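SecB-like chaperone Rv1957 (Mycobacterium tuberculosis, PDB 5MTW) acts as the chaperone of a toxin-antitoxin-chaperone system, prevents aggregation of the antitoxin HigA1 and is required for neutralisation of the toxin HigB1. Local coordinates at residues A20-R25 against D121-E126; L50-E55 against C76-Q81; S68-R73 against A110-H115; A139-I144 against T161-S166. One frame throughout, in Å; residues are numbered along the deposited sequence.

Contact 1: A20-R25 against D121-E126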
loop_
_atom_site.group_PDB
_atom_site.type_symbol
_atom_site.label_atom_id
_atom_site.label_comp_id
_atom_site.label_asym_id
_atom_site.label_seq_id
_atom_site.Cartn_x
_atom_site.Cartn_y
_atom_site.Cartn_z
ATOM N N ALA A 20 16.097 -14.515 -24.695
ATOM C CA ALA A 20 14.841 -14.727 -25.490
ATOM C C ALA A 20 14.274 -16.129 -25.337
ATOM O O ALA A 20 13.045 -16.337 -25.232
ATOM C CB ALA A 20 15.078 -14.457 -26.965
ATOM N N ARG A 21 15.175 -17.103 -25.292
ATOM C CA ARG A 21 14.762 -18.488 -25.160
ATOM C C ARG A 21 14.017 -18.757 -23.811
ATOM O O ARG A 21 12.926 -19.376 -23.771
ATOM C CB ARG A 21 15.994 -19.392 -25.311
ATOM C CG ARG A 21 15.656 -20.884 -25.295
ATOM C CD ARG A 21 16.866 -21.814 -25.130
ATOM N NE ARG A 21 16.378 -23.091 -24.603
ATOM C CZ ARG A 21 16.673 -23.623 -23.416
ATOM N NH1 ARG A 21 17.544 -23.070 -22.570
ATOM N NH2 ARG A 21 16.088 -24.766 -23.083
ATOM N N LEU A 22 14.621 -18.300 -22.714
ATOM C CA LEU A 22 13.984 -18.388 -21.414
ATOM C C LEU A 22 12.732 -17.484 -21.297
ATOM O O LEU A 22 11.751 -17.869 -20.659
ATOM C CB LEU A 22 14.997 -18.086 -20.328
ATOM C CG LEU A 22 14.563 -18.243 -18.897
ATOM C CD1 LEU A 22 14.153 -19.656 -18.573
ATOM C CD2 LEU A 22 15.731 -17.800 -18.051
ATOM N N ALA A 23 12.734 -16.338 -21.974
ATOM C CA ALA A 23 11.561 -15.494 -22.033
ATOM C C ALA A 23 10.332 -16.137 -22.676
ATOM O O ALA A 23 9.239 -15.700 -22.376
ATOM C CB ALA A 23 11.884 -14.183 -22.723
ATOM N N ALA A 24 10.476 -17.148 -23.538
ATOM C CA ALA A 24 9.282 -17.769 -24.187
ATOM C C ALA A 24 8.729 -18.891 -23.341
ATOM O O ALA A 24 7.607 -19.331 -23.572
ATOM C CB ALA A 24 9.615 -18.300 -25.578
ATOM N N ARG A 25 9.533 -19.367 -22.382
ATOM C CA ARG A 25 9.202 -20.509 -21.577
ATOM C C ARG A 25 8.991 -20.252 -20.083
ATOM O O ARG A 25 8.556 -21.153 -19.381
ATOM C CB ARG A 25 10.248 -21.622 -21.807
ATOM C CG ARG A 25 9.811 -22.559 -22.963
ATOM C CD ARG A 25 10.924 -23.427 -23.547
ATOM N NE ARG A 25 10.765 -23.590 -25.002
ATOM C CZ ARG A 25 11.168 -22.708 -25.920
ATOM N NH1 ARG A 25 11.777 -21.577 -25.578
ATOM N NH2 ARG A 25 10.966 -22.964 -27.197
ATOM N N ASP A 121 16.843 -28.309 -23.318
ATOM C CA ASP A 121 18.043 -27.999 -22.559
ATOM C C ASP A 121 17.869 -26.992 -21.356
ATOM O O ASP A 121 17.290 -25.923 -21.537
ATOM C CB ASP A 121 18.990 -27.419 -23.605
ATOM C CG ASP A 121 20.380 -27.314 -23.133
ATOM O OD1 ASP A 121 20.592 -26.491 -22.220
ATOM O OD2 ASP A 121 21.247 -28.031 -23.693
ATOM N N ASP A 122 18.400 -27.317 -20.165
ATOM C CA ASP A 122 18.378 -26.392 -19.004
ATOM C C ASP A 122 18.864 -24.944 -19.331
ATOM O O ASP A 122 19.821 -24.737 -20.081
ATOM C CB ASP A 122 19.263 -26.912 -17.860
ATOM C CG ASP A 122 18.635 -28.033 -17.088
ATOM O OD1 ASP A 122 17.493 -28.362 -17.350
ATOM O OD2 ASP A 122 19.276 -28.593 -16.183
ATOM N N PRO A 123 18.207 -23.935 -18.747
ATOM C CA PRO A 123 18.736 -22.576 -18.868
ATOM C C PRO A 123 20.135 -22.413 -18.213
ATOM O O PRO A 123 20.393 -22.965 -17.127
ATOM C CB PRO A 123 17.698 -21.732 -18.139
ATOM C CG PRO A 123 16.427 -22.532 -18.208
ATOM C CD PRO A 123 16.813 -23.975 -18.281
ATOM N N THR A 124 21.029 -21.674 -18.866
ATOM C CA THR A 124 22.362 -21.386 -18.300
ATOM C C THR A 124 22.373 -20.065 -17.472
ATOM O O THR A 124 21.423 -19.266 -17.565
ATOM C CB THR A 124 23.383 -21.247 -19.427
ATOM O OG1 THR A 124 23.020 -20.130 -20.244
ATOM C CG2 THR A 124 23.443 -22.523 -20.270
ATOM N N GLU A 125 23.444 -19.870 -16.691
ATOM C CA GLU A 125 23.667 -18.679 -15.886
ATOM C C GLU A 125 23.562 -17.373 -16.672
ATOM O O GLU A 125 23.049 -16.390 -16.150
ATOM C CB GLU A 125 24.981 -18.789 -15.106
ATOM C CG GLU A 125 25.542 -17.484 -14.544
ATOM C CD GLU A 125 26.764 -17.719 -13.673
ATOM O OE1 GLU A 125 27.453 -18.744 -13.881
ATOM O OE2 GLU A 125 27.033 -16.889 -12.777
ATOM N N GLU A 126 23.968 -17.383 -17.944
ATOM C CA GLU A 126 23.852 -16.201 -18.817
ATOM C C GLU A 126 22.415 -15.907 -19.162
ATOM O O GLU A 126 22.016 -14.741 -19.211
ATOM C CB GLU A 126 24.630 -16.390 -20.135
ATOM C CG GLU A 126 26.139 -16.432 -19.961
ATOM C CD GLU A 126 26.625 -17.697 -19.244
ATOM O OE1 GLU A 126 26.073 -18.793 -19.523
ATOM O OE2 GLU A 126 27.536 -17.596 -18.385
#
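Helix 20-25 runs beside the loop that leads into helix 125-154, and the two backbones come nearest at Leu22 and Pro123, whose CA atoms are 6.8 Å apart. Leu22 turns one branch toward the proline ring, with CD1 lying 3.7 Å from Pro123 CG, and the two side chains cross at about a right angle. Next to it, Arg21 is drawn out as an extended chain: CG stands opposite the backbone N (chi1 -176°), and the guanidinium edge is brought to the backbone of Asp121-Pro123, with Arg21 NH1 3.9 Å from Pro123 CA. Arg21 NH2 and Asp121 O are modelled too close together to be read as a bond, and the detail there is doubtful. The charge has a clearer partner in Glu127, which forms a salt bridge with NH1. Asp121 OD1 is 4.6 Å from Arg21 NH1 and well out of the guanidinium plane, so any attraction there is probably a matter of charge alone. Thr124 occupies the N-cap of helix 125-154, and its backbone N makes a weak hydrogen bond to the same Glu127. The short helix lies against the start of the long one, where Leu22 also touches Leu128 and Tyr131 of helix 125-154, while Leu22 and Pro123 both rest on Tyr114 of strand 99-114.

Contact 2: L50-E55 against C76-Q81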
loop_
_atom_site.group_PDB
_atom_site.type_symbol
_atom_site.label_atom_id
_atom_site.label_comp_id
_atom_site.label_asym_id
_atom_site.label_seq_id
_atom_site.Cartn_x
_atom_site.Cartn_y
_atom_site.Cartn_z
ATOM N N LEU A 50 15.299 19.356 -1.582
ATOM C CA LEU A 50 15.310 17.950 -1.136
ATOM C C LEU A 50 15.595 17.004 -2.318
ATOM O O LEU A 50 15.101 17.189 -3.463
ATOM C CB LEU A 50 14.080 17.699 -0.234
ATOM C CG LEU A 50 13.424 16.376 -0.062
ATOM C CD1 LEU A 50 12.319 16.358 0.981
ATOM C CD2 LEU A 50 12.806 16.187 -1.412
ATOM N N THR A 51 16.498 16.059 -2.091
ATOM C CA THR A 51 16.833 15.147 -3.155
ATOM C C THR A 51 16.981 13.650 -2.699
ATOM O O THR A 51 16.802 13.336 -1.564
ATOM C CB THR A 51 18.097 15.616 -3.924
ATOM O OG1 THR A 51 18.128 14.959 -5.199
ATOM C CG2 THR A 51 19.378 15.326 -3.118
ATOM N N TYR A 52 17.305 12.772 -3.627
ATOM C CA TYR A 52 17.489 11.365 -3.294
ATOM C C TYR A 52 18.432 10.639 -4.182
ATOM O O TYR A 52 18.584 10.997 -5.309
ATOM C CB TYR A 52 16.113 10.698 -3.284
ATOM C CG TYR A 52 15.540 10.492 -4.642
ATOM C CD1 TYR A 52 14.867 11.492 -5.281
ATOM C CD2 TYR A 52 15.686 9.251 -5.288
ATOM C CE1 TYR A 52 14.384 11.305 -6.549
ATOM C CE2 TYR A 52 15.154 9.024 -6.537
ATOM C CZ TYR A 52 14.492 10.053 -7.153
ATOM O OH TYR A 52 13.951 9.864 -8.368
ATOM N N ASP A 53 19.006 9.590 -3.642
ATOM C CA ASP A 53 19.839 8.634 -4.364
ATOM C C ASP A 53 19.198 7.265 -4.213
ATOM O O ASP A 53 18.672 6.949 -3.128
ATOM C CB ASP A 53 21.230 8.470 -3.741
ATOM C CG ASP A 53 22.036 9.709 -3.746
ATOM O OD1 ASP A 53 21.715 10.658 -4.475
ATOM O OD2 ASP A 53 23.025 9.731 -3.005
ATOM N N LEU A 54 19.206 6.480 -5.281
ATOM C CA LEU A 54 18.616 5.105 -5.275
ATOM C C LEU A 54 19.491 4.126 -6.079
ATOM O O LEU A 54 19.579 4.222 -7.282
ATOM C CB LEU A 54 17.191 5.104 -5.808
ATOM C CG LEU A 54 16.440 3.760 -5.725
ATOM C CD1 LEU A 54 16.471 3.088 -4.374
ATOM C CD2 LEU A 54 14.982 3.868 -6.206
ATOM N N GLU A 55 20.127 3.203 -5.383
ATOM C CA GLU A 55 21.074 2.249 -5.945
ATOM C C GLU A 55 20.241 0.951 -5.973
ATOM O O GLU A 55 19.556 0.663 -4.980
ATOM C CB GLU A 55 22.252 2.041 -5.008
ATOM C CG GLU A 55 23.246 1.033 -5.558
ATOM C CD GLU A 55 24.367 0.682 -4.599
ATOM O OE1 GLU A 55 24.309 1.127 -3.426
ATOM O OE2 GLU A 55 25.312 -0.031 -5.028
ATOM N N CYS A 76 17.760 -2.740 -2.937
ATOM C CA CYS A 76 17.699 -1.298 -3.131
ATOM C C CYS A 76 18.279 -0.554 -1.913
ATOM O O CYS A 76 18.045 -0.954 -0.721
ATOM C CB CYS A 76 16.273 -0.838 -3.348
ATOM S SG CYS A 76 15.399 -1.766 -4.597
ATOM N N HIS A 77 18.913 0.576 -2.192
ATOM C CA HIS A 77 19.416 1.489 -1.130
ATOM C C HIS A 77 18.932 2.926 -1.488
ATOM O O HIS A 77 19.245 3.470 -2.541
ATOM C CB HIS A 77 20.957 1.408 -0.900
ATOM C CG HIS A 77 21.372 2.182 0.329
ATOM N ND1 HIS A 77 21.226 1.682 1.610
ATOM C CD2 HIS A 77 21.808 3.458 0.483
ATOM C CE1 HIS A 77 21.603 2.589 2.491
ATOM N NE2 HIS A 77 21.952 3.678 1.832
ATOM N N LEU A 78 18.062 3.446 -0.665
ATOM C CA LEU A 78 17.465 4.749 -0.817
ATOM C C LEU A 78 18.034 5.692 0.234
ATOM O O LEU A 78 18.051 5.416 1.482
ATOM C CB LEU A 78 15.949 4.651 -0.665
ATOM C CG LEU A 78 15.224 5.986 -0.601
ATOM C CD1 LEU A 78 15.237 6.578 -1.951
ATOM C CD2 LEU A 78 13.789 5.871 -0.093
ATOM N N ARG A 79 18.463 6.844 -0.239
ATOM C CA ARG A 79 19.001 7.883 0.636
ATOM C C ARG A 79 18.285 9.148 0.232
ATOM O O ARG A 79 18.346 9.561 -0.921
ATOM C CB ARG A 79 20.508 8.074 0.425
ATOM C CG ARG A 79 21.434 7.177 1.213
ATOM C CD ARG A 79 22.932 7.581 0.997
ATOM N NE ARG A 79 23.707 7.791 2.239
ATOM C CZ ARG A 79 24.107 6.841 3.098
ATOM N NH1 ARG A 79 23.792 5.587 2.923
ATOM N NH2 ARG A 79 24.840 7.148 4.153
ATOM N N ILE A 80 17.538 9.685 1.167
ATOM C CA ILE A 80 16.860 10.979 1.017
ATOM C C ILE A 80 17.648 12.036 1.780
ATOM O O ILE A 80 18.000 11.839 2.925
ATOM C CB ILE A 80 15.410 10.906 1.516
ATOM C CG1 ILE A 80 14.627 9.954 0.586
ATOM C CG2 ILE A 80 14.750 12.269 1.513
ATOM C CD1 ILE A 80 13.215 9.738 1.033
ATOM N N GLN A 81 17.885 13.153 1.106
ATOM C CA GLN A 81 18.813 14.160 1.566
ATOM C C GLN A 81 18.309 15.576 1.328
ATOM O O GLN A 81 17.738 15.858 0.275
ATOM C CB GLN A 81 20.084 14.034 0.762
ATOM C CG GLN A 81 20.820 12.728 0.924
ATOM C CD GLN A 81 22.154 12.786 0.242
ATOM O OE1 GLN A 81 22.206 13.079 -0.926
ATOM N NE2 GLN A 81 23.226 12.578 0.978
#
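Leu54 lays its CD1 methyl over the neighbouring strand, 3.3 Å from His77 O and 4.1 Å from both Leu78 CB and Cys76 CB. The two strands are the arms of an antiparallel beta hairpin, at 164° to each other, within the four-stranded sheet of this SecB-like chaperone. Thr51 with Gln81, Asp53 with Arg79 and Glu55 with His77 are hydrogen-bonded pairs, each joined by two backbone bonds; the one from Thr51 N to Gln81 O is 2.7 Å long and almost straight. Between them, Tyr52 faces Ile80 and Leu54 faces Leu78 as non-hydrogen-bonded pairs. These residues make the apolar face, on which Tyr52 CB lies 4.2 Å from Ile80 CG1. With chi1 at 73°, the Tyr52 ring rises off the partner strand 76-81, and its hydroxyl bonds to Glu163. Helix 125-154 covers Cys76, Leu78 and Ile80, whereas Leu50, Tyr52 and Ile80 each pack on an aromatic side chain of the bound HigA1 peptide, so this end of the hairpin forms part of the antitoxin-binding surface. The other face is polar: Thr51 and Gln81 run side by side, and the Gln81 amide bonds to Asp100. Along the same strand Arg79 NH1 donates to His77 NE2 at 2.9 Å; His77 NE2 lies near the guanidinium plane, whereas the donor is 22° out of the imidazole plane.

Contact 3: S68-R73 against A110-H115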
loop_
_atom_site.group_PDB
_atom_site.type_symbol
_atom_site.label_atom_id
_atom_site.label_comp_id
_atom_site.label_asym_id
_atom_site.label_seq_id
_atom_site.Cartn_x
_atom_site.Cartn_y
_atom_site.Cartn_z
ATOM N N SER A 68 12.786 -26.374 -11.776
ATOM C CA SER A 68 12.602 -25.535 -12.928
ATOM C C SER A 68 11.930 -24.223 -12.410
ATOM O O SER A 68 10.918 -23.789 -12.936
ATOM C CB SER A 68 11.749 -26.283 -13.968
ATOM O OG SER A 68 10.454 -26.493 -13.463
ATOM N N ALA A 69 12.433 -23.688 -11.298
ATOM C CA ALA A 69 11.920 -22.410 -10.751
ATOM C C ALA A 69 13.152 -21.540 -10.450
ATOM O O ALA A 69 14.210 -22.057 -10.098
ATOM C CB ALA A 69 11.052 -22.614 -9.526
ATOM N N PHE A 70 12.999 -20.222 -10.630
ATOM C CA PHE A 70 14.010 -19.283 -10.193
ATOM C C PHE A 70 13.467 -18.020 -9.578
ATOM O O PHE A 70 12.338 -17.595 -9.839
ATOM C CB PHE A 70 14.967 -18.934 -11.312
ATOM C CG PHE A 70 14.323 -18.334 -12.521
ATOM C CD1 PHE A 70 13.711 -19.114 -13.446
ATOM C CD2 PHE A 70 14.357 -16.959 -12.726
ATOM C CE1 PHE A 70 13.106 -18.570 -14.596
ATOM C CE2 PHE A 70 13.785 -16.408 -13.873
ATOM C CZ PHE A 70 13.158 -17.218 -14.793
ATOM N N VAL A 71 14.336 -17.370 -8.825
ATOM C CA VAL A 71 13.947 -16.124 -8.158
ATOM C C VAL A 71 14.800 -14.951 -8.593
ATOM O O VAL A 71 16.021 -15.022 -8.528
ATOM C CB VAL A 71 14.135 -16.280 -6.631
ATOM C CG1 VAL A 71 13.777 -14.963 -5.891
ATOM C CG2 VAL A 71 13.235 -17.380 -6.148
ATOM N N VAL A 72 14.165 -13.881 -9.026
ATOM C CA VAL A 72 14.839 -12.601 -9.320
ATOM C C VAL A 72 14.696 -11.706 -8.122
ATOM O O VAL A 72 13.549 -11.487 -7.620
ATOM C CB VAL A 72 14.259 -11.885 -10.564
ATOM C CG1 VAL A 72 14.977 -10.538 -10.787
ATOM C CG2 VAL A 72 14.453 -12.809 -11.748
ATOM N N ARG A 73 15.836 -11.198 -7.631
ATOM C CA ARG A 73 15.876 -10.334 -6.465
ATOM C C ARG A 73 16.476 -8.990 -6.877
ATOM O O ARG A 73 17.465 -8.928 -7.656
ATOM C CB ARG A 73 16.742 -10.938 -5.307
ATOM C CG ARG A 73 16.219 -12.151 -4.628
ATOM C CD ARG A 73 17.083 -12.534 -3.416
ATOM N NE ARG A 73 18.247 -13.296 -3.842
ATOM C CZ ARG A 73 19.517 -12.877 -3.772
ATOM N NH1 ARG A 73 19.826 -11.694 -3.232
ATOM N NH2 ARG A 73 20.484 -13.676 -4.252
ATOM N N ALA A 110 10.898 -11.734 -6.989
ATOM C CA ALA A 110 9.970 -12.304 -7.936
ATOM C C ALA A 110 10.291 -13.822 -8.277
ATOM O O ALA A 110 11.430 -14.221 -8.622
ATOM C CB ALA A 110 9.874 -11.427 -9.194
ATOM N N LEU A 111 9.252 -14.633 -8.185
ATOM C CA LEU A 111 9.326 -16.104 -8.356
ATOM C C LEU A 111 8.811 -16.444 -9.782
ATOM O O LEU A 111 7.762 -15.974 -10.166
ATOM C CB LEU A 111 8.414 -16.779 -7.354
ATOM C CG LEU A 111 8.308 -18.335 -7.433
ATOM C CD1 LEU A 111 9.704 -18.948 -7.310
ATOM C CD2 LEU A 111 7.375 -18.901 -6.385
ATOM N N PHE A 112 9.600 -17.182 -10.550
ATOM C CA PHE A 112 9.217 -17.595 -11.858
ATOM C C PHE A 112 9.413 -19.089 -11.934
ATOM O O PHE A 112 10.285 -19.660 -11.240
ATOM C CB PHE A 112 10.134 -17.034 -12.931
ATOM C CG PHE A 112 10.137 -15.548 -13.017
ATOM C CD1 PHE A 112 10.900 -14.820 -12.139
ATOM C CD2 PHE A 112 9.398 -14.883 -13.983
ATOM C CE1 PHE A 112 10.949 -13.444 -12.217
ATOM C CE2 PHE A 112 9.454 -13.527 -14.094
ATOM C CZ PHE A 112 10.203 -12.775 -13.169
ATOM N N ASP A 113 8.667 -19.705 -12.816
ATOM C CA ASP A 113 9.059 -21.033 -13.200
ATOM C C ASP A 113 8.979 -21.185 -14.744
ATOM O O ASP A 113 8.591 -20.227 -15.483
ATOM C CB ASP A 113 8.377 -22.087 -12.345
ATOM C CG ASP A 113 6.869 -21.999 -12.375
ATOM O OD1 ASP A 113 6.319 -21.648 -13.428
ATOM O OD2 ASP A 113 6.246 -22.324 -11.327
ATOM N N TYR A 114 9.483 -22.315 -15.230
ATOM C CA TYR A 114 9.444 -22.604 -16.681
ATOM C C TYR A 114 9.272 -24.107 -16.996
ATOM O O TYR A 114 9.432 -24.961 -16.134
ATOM C CB TYR A 114 10.707 -22.084 -17.330
ATOM C CG TYR A 114 11.950 -22.739 -16.782
ATOM C CD1 TYR A 114 12.420 -23.975 -17.297
ATOM C CD2 TYR A 114 12.634 -22.171 -15.723
ATOM C CE1 TYR A 114 13.542 -24.589 -16.761
ATOM C CE2 TYR A 114 13.761 -22.755 -15.203
ATOM C CZ TYR A 114 14.199 -23.959 -15.700
ATOM O OH TYR A 114 15.335 -24.456 -15.173
ATOM N N HIS A 115 8.925 -24.381 -18.256
ATOM C CA HIS A 115 8.653 -25.735 -18.824
ATOM C C HIS A 115 9.633 -25.935 -19.974
ATOM O O HIS A 115 9.644 -25.122 -20.890
ATOM C CB HIS A 115 7.211 -25.800 -19.377
#
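Phe70 and Phe112 exchange two backbone hydrogen bonds, Phe70 N to Phe112 O at 2.8 Å and Phe112 N to Phe70 O at 2.9 Å. Val72 and Ala110 are joined by a second such pair, the shorter bond running from Ala110 N to Val72 O at 2.7 Å. At the Ser68 end, Ser68 O accepts from Tyr114 N, and Ser68 OG adds a weak bond to Tyr114 O. The intervening residues turn their backbone groups outward to the flanking strands: Val71 bonds to Asp61, Leu111 to Arg29 and Asp30, and Asp113 to Gln27. Asp113 also places OD1 in a salt bridge with Arg29, so its charge is met by strand 26-40. Phe70 and Phe112 lie toward helix 125-154, where Phe70 touches Leu128 and Phe112 meets Tyr131 edge to face. With CG set between its backbone N and carbonyl carbon (chi1 59°), Phe70 brings a ring face to Phe112 CB, 3.8 Å from the Phe70 centroid. The two rings are nearly parallel, at 9°, but strongly offset, with centroids 5.1 Å apart. Phe70 meets Tyr114 edge to edge, while Ser68 CB lies over a face of the tyrosine ring. Val71 and Leu111 project from the other face and touch the bound peptide. Strands 69-82 and 99-114 are the two central strands of the antiparallel sheet, whose 1-4-3-2 order is the Greek key topology of SecB chaperones.

Contact 4: A139-I144 against T161-S166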
loop_
_atom_site.group_PDB
_atom_site.type_symbol
_atom_site.label_atom_id
_atom_site.label_comp_id
_atom_site.label_asym_id
_atom_site.label_seq_id
_atom_site.Cartn_x
_atom_site.Cartn_y
_atom_site.Cartn_z
ATOM N N ALA A 139 9.548 -6.114 -14.195
ATOM C CA ALA A 139 8.395 -6.619 -13.442
ATOM C C ALA A 139 8.359 -6.085 -11.983
ATOM O O ALA A 139 7.283 -5.829 -11.344
ATOM C CB ALA A 139 8.459 -8.132 -13.420
ATOM N N LEU A 140 9.540 -6.020 -11.428
ATOM C CA LEU A 140 9.732 -5.697 -10.014
ATOM C C LEU A 140 9.719 -4.182 -9.781
ATOM O O LEU A 140 9.324 -3.714 -8.729
ATOM C CB LEU A 140 11.054 -6.266 -9.482
ATOM C CG LEU A 140 11.028 -7.765 -9.079
ATOM C CD1 LEU A 140 12.440 -8.297 -8.782
ATOM C CD2 LEU A 140 10.107 -7.853 -7.858
ATOM N N TYR A 141 10.171 -3.401 -10.756
ATOM C CA TYR A 141 10.278 -1.982 -10.573
ATOM C C TYR A 141 9.005 -1.318 -10.048
ATOM O O TYR A 141 9.093 -0.499 -9.151
ATOM C CB TYR A 141 10.828 -1.250 -11.842
ATOM C CG TYR A 141 11.008 0.220 -11.601
ATOM C CD1 TYR A 141 12.114 0.696 -10.933
ATOM C CD2 TYR A 141 10.092 1.133 -12.049
ATOM C CE1 TYR A 141 12.278 2.034 -10.703
ATOM C CE2 TYR A 141 10.245 2.490 -11.814
ATOM C CZ TYR A 141 11.353 2.935 -11.136
ATOM O OH TYR A 141 11.654 4.232 -10.946
ATOM N N PRO A 142 7.808 -1.720 -10.560
ATOM C CA PRO A 142 6.599 -1.013 -10.041
ATOM C C PRO A 142 6.321 -1.292 -8.539
ATOM O O PRO A 142 5.834 -0.449 -7.822
ATOM C CB PRO A 142 5.478 -1.558 -10.930
ATOM C CG PRO A 142 6.155 -1.860 -12.203
ATOM C CD PRO A 142 7.552 -2.345 -11.862
ATOM N N TYR A 143 6.770 -2.452 -8.051
ATOM C CA TYR A 143 6.591 -2.782 -6.680
ATOM C C TYR A 143 7.527 -2.009 -5.790
ATOM O O TYR A 143 7.238 -1.640 -4.607
ATOM C CB TYR A 143 6.863 -4.265 -6.437
ATOM C CG TYR A 143 5.791 -5.119 -7.065
ATOM C CD1 TYR A 143 5.862 -5.445 -8.418
ATOM C CD2 TYR A 143 4.724 -5.601 -6.318
ATOM C CE1 TYR A 143 4.872 -6.231 -9.039
ATOM C CE2 TYR A 143 3.740 -6.400 -6.917
ATOM C CZ TYR A 143 3.817 -6.716 -8.273
ATOM O OH TYR A 143 2.827 -7.538 -8.840
ATOM N N ILE A 144 8.662 -1.727 -6.382
ATOM C CA ILE A 144 9.706 -0.961 -5.705
ATOM C C ILE A 144 9.255 0.489 -5.583
ATOM O O ILE A 144 9.374 1.069 -4.588
ATOM C CB ILE A 144 11.087 -1.024 -6.415
ATOM C CG1 ILE A 144 11.756 -2.398 -6.154
ATOM C CG2 ILE A 144 11.996 0.093 -5.918
ATOM C CD1 ILE A 144 12.876 -2.791 -7.144
ATOM N N THR A 161 7.676 9.826 -5.247
ATOM C CA THR A 161 7.199 8.976 -6.343
ATOM C C THR A 161 8.301 8.798 -7.402
ATOM O O THR A 161 8.631 9.740 -8.120
ATOM C CB THR A 161 5.883 9.564 -6.965
ATOM O OG1 THR A 161 4.895 9.615 -5.956
ATOM C CG2 THR A 161 5.383 8.728 -8.056
ATOM N N LEU A 162 8.900 7.615 -7.467
ATOM C CA LEU A 162 9.968 7.387 -8.427
ATOM C C LEU A 162 9.441 7.605 -9.858
ATOM O O LEU A 162 8.204 7.491 -10.138
ATOM C CB LEU A 162 10.578 5.995 -8.253
ATOM C CG LEU A 162 11.128 5.691 -6.890
ATOM C CD1 LEU A 162 11.696 4.233 -6.961
ATOM C CD2 LEU A 162 12.188 6.769 -6.512
ATOM N N GLU A 163 10.375 7.933 -10.720
ATOM C CA GLU A 163 10.103 8.085 -12.146
ATOM C C GLU A 163 9.674 6.748 -12.795
ATOM O O GLU A 163 10.093 5.630 -12.398
ATOM C CB GLU A 163 11.335 8.615 -12.889
ATOM C CG GLU A 163 12.110 9.663 -12.103
ATOM C CD GLU A 163 13.297 9.075 -11.244
ATOM O OE1 GLU A 163 13.154 8.201 -10.251
ATOM O OE2 GLU A 163 14.424 9.545 -11.596
ATOM N N ILE A 164 8.805 6.860 -13.772
ATOM C CA ILE A 164 8.488 5.723 -14.617
ATOM C C ILE A 164 9.727 5.333 -15.485
ATOM O O ILE A 164 10.216 6.123 -16.248
ATOM C CB ILE A 164 7.237 6.041 -15.504
ATOM C CG1 ILE A 164 6.061 6.441 -14.613
ATOM C CG2 ILE A 164 6.899 4.831 -16.307
ATOM C CD1 ILE A 164 5.624 5.348 -13.620
ATOM N N LEU A 165 10.296 4.150 -15.299
ATOM C CA LEU A 165 11.482 3.771 -16.074
ATOM C C LEU A 165 11.105 3.304 -17.467
ATOM O O LEU A 165 10.251 2.424 -17.578
ATOM C CB LEU A 165 12.300 2.696 -15.327
ATOM C CG LEU A 165 12.979 3.368 -14.115
ATOM C CD1 LEU A 165 14.071 2.509 -13.473
ATOM C CD2 LEU A 165 13.521 4.784 -14.429
ATOM N N SER A 166 11.725 3.918 -18.506
ATOM C CA SER A 166 11.665 3.439 -19.911
ATOM C C SER A 166 12.258 2.043 -20.126
ATOM O O SER A 166 13.323 1.753 -19.659
ATOM C CB SER A 166 12.467 4.365 -20.852
ATOM O OG SER A 166 11.659 5.319 -21.508
#
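The Tyr141 ring has Leu165 over one face and the carbonyl oxygen of Glu163 at its edge, near the ring plane. Leu165 CD1 makes a CH-pi contact from above, 3.7 Å from the centroid, 26° off the ring normal and displaced toward the rim at CE1; the two side chains cross at about a right angle. The phenol hydroxyl of Tyr141 donates to Glu163 O over 2.5 Å, a short bond lying in the carbonyl plane, and Leu162 CB approaches the same Tyr141 OH at 3.4 Å. CG anti to the backbone N (chi1 -177°) carries the ring toward 161-166. In this SecB-like fold the long helix 125-154 crosses the sheet, and the segment after it folds back beside the helix without regular structure. The helix is kinked at Pro142 and Tyr143, and Leu140 O accepts from both Tyr143 N and Ile144 N. A second subunit of the tetramer approaches the kink, its Tyr143 packing on Tyr141, Pro142 and Ile164. Toward the hairpin, Leu162 CD1 lies 4.3 Å from Ile144 CG2 and also packs on Leu54.

Contacts 2 and 3 belong to one antiparallel sheet and share strand 69-82, yet their centres are 29 Å apart, on opposite sides of the chain's centre, and their segments alternate along the sequence. Contacts 1 and 4 both use helix 125-154, contact 1 at its start and contact 4 near its middle, with centres 25 Å apart. Contact 1 spans the sequence that holds contacts 2 and 3, whereas contact 4 follows them all. Contact 1 touches contact 3 through Tyr114, and contact 4 touches contact 2 through Leu162 and Glu163 and contact 3 through Leu140. Helix 125-154 runs along the sheet from the region of contact 3 to that of contact 2, and the sheet carries the bound antitoxin peptide.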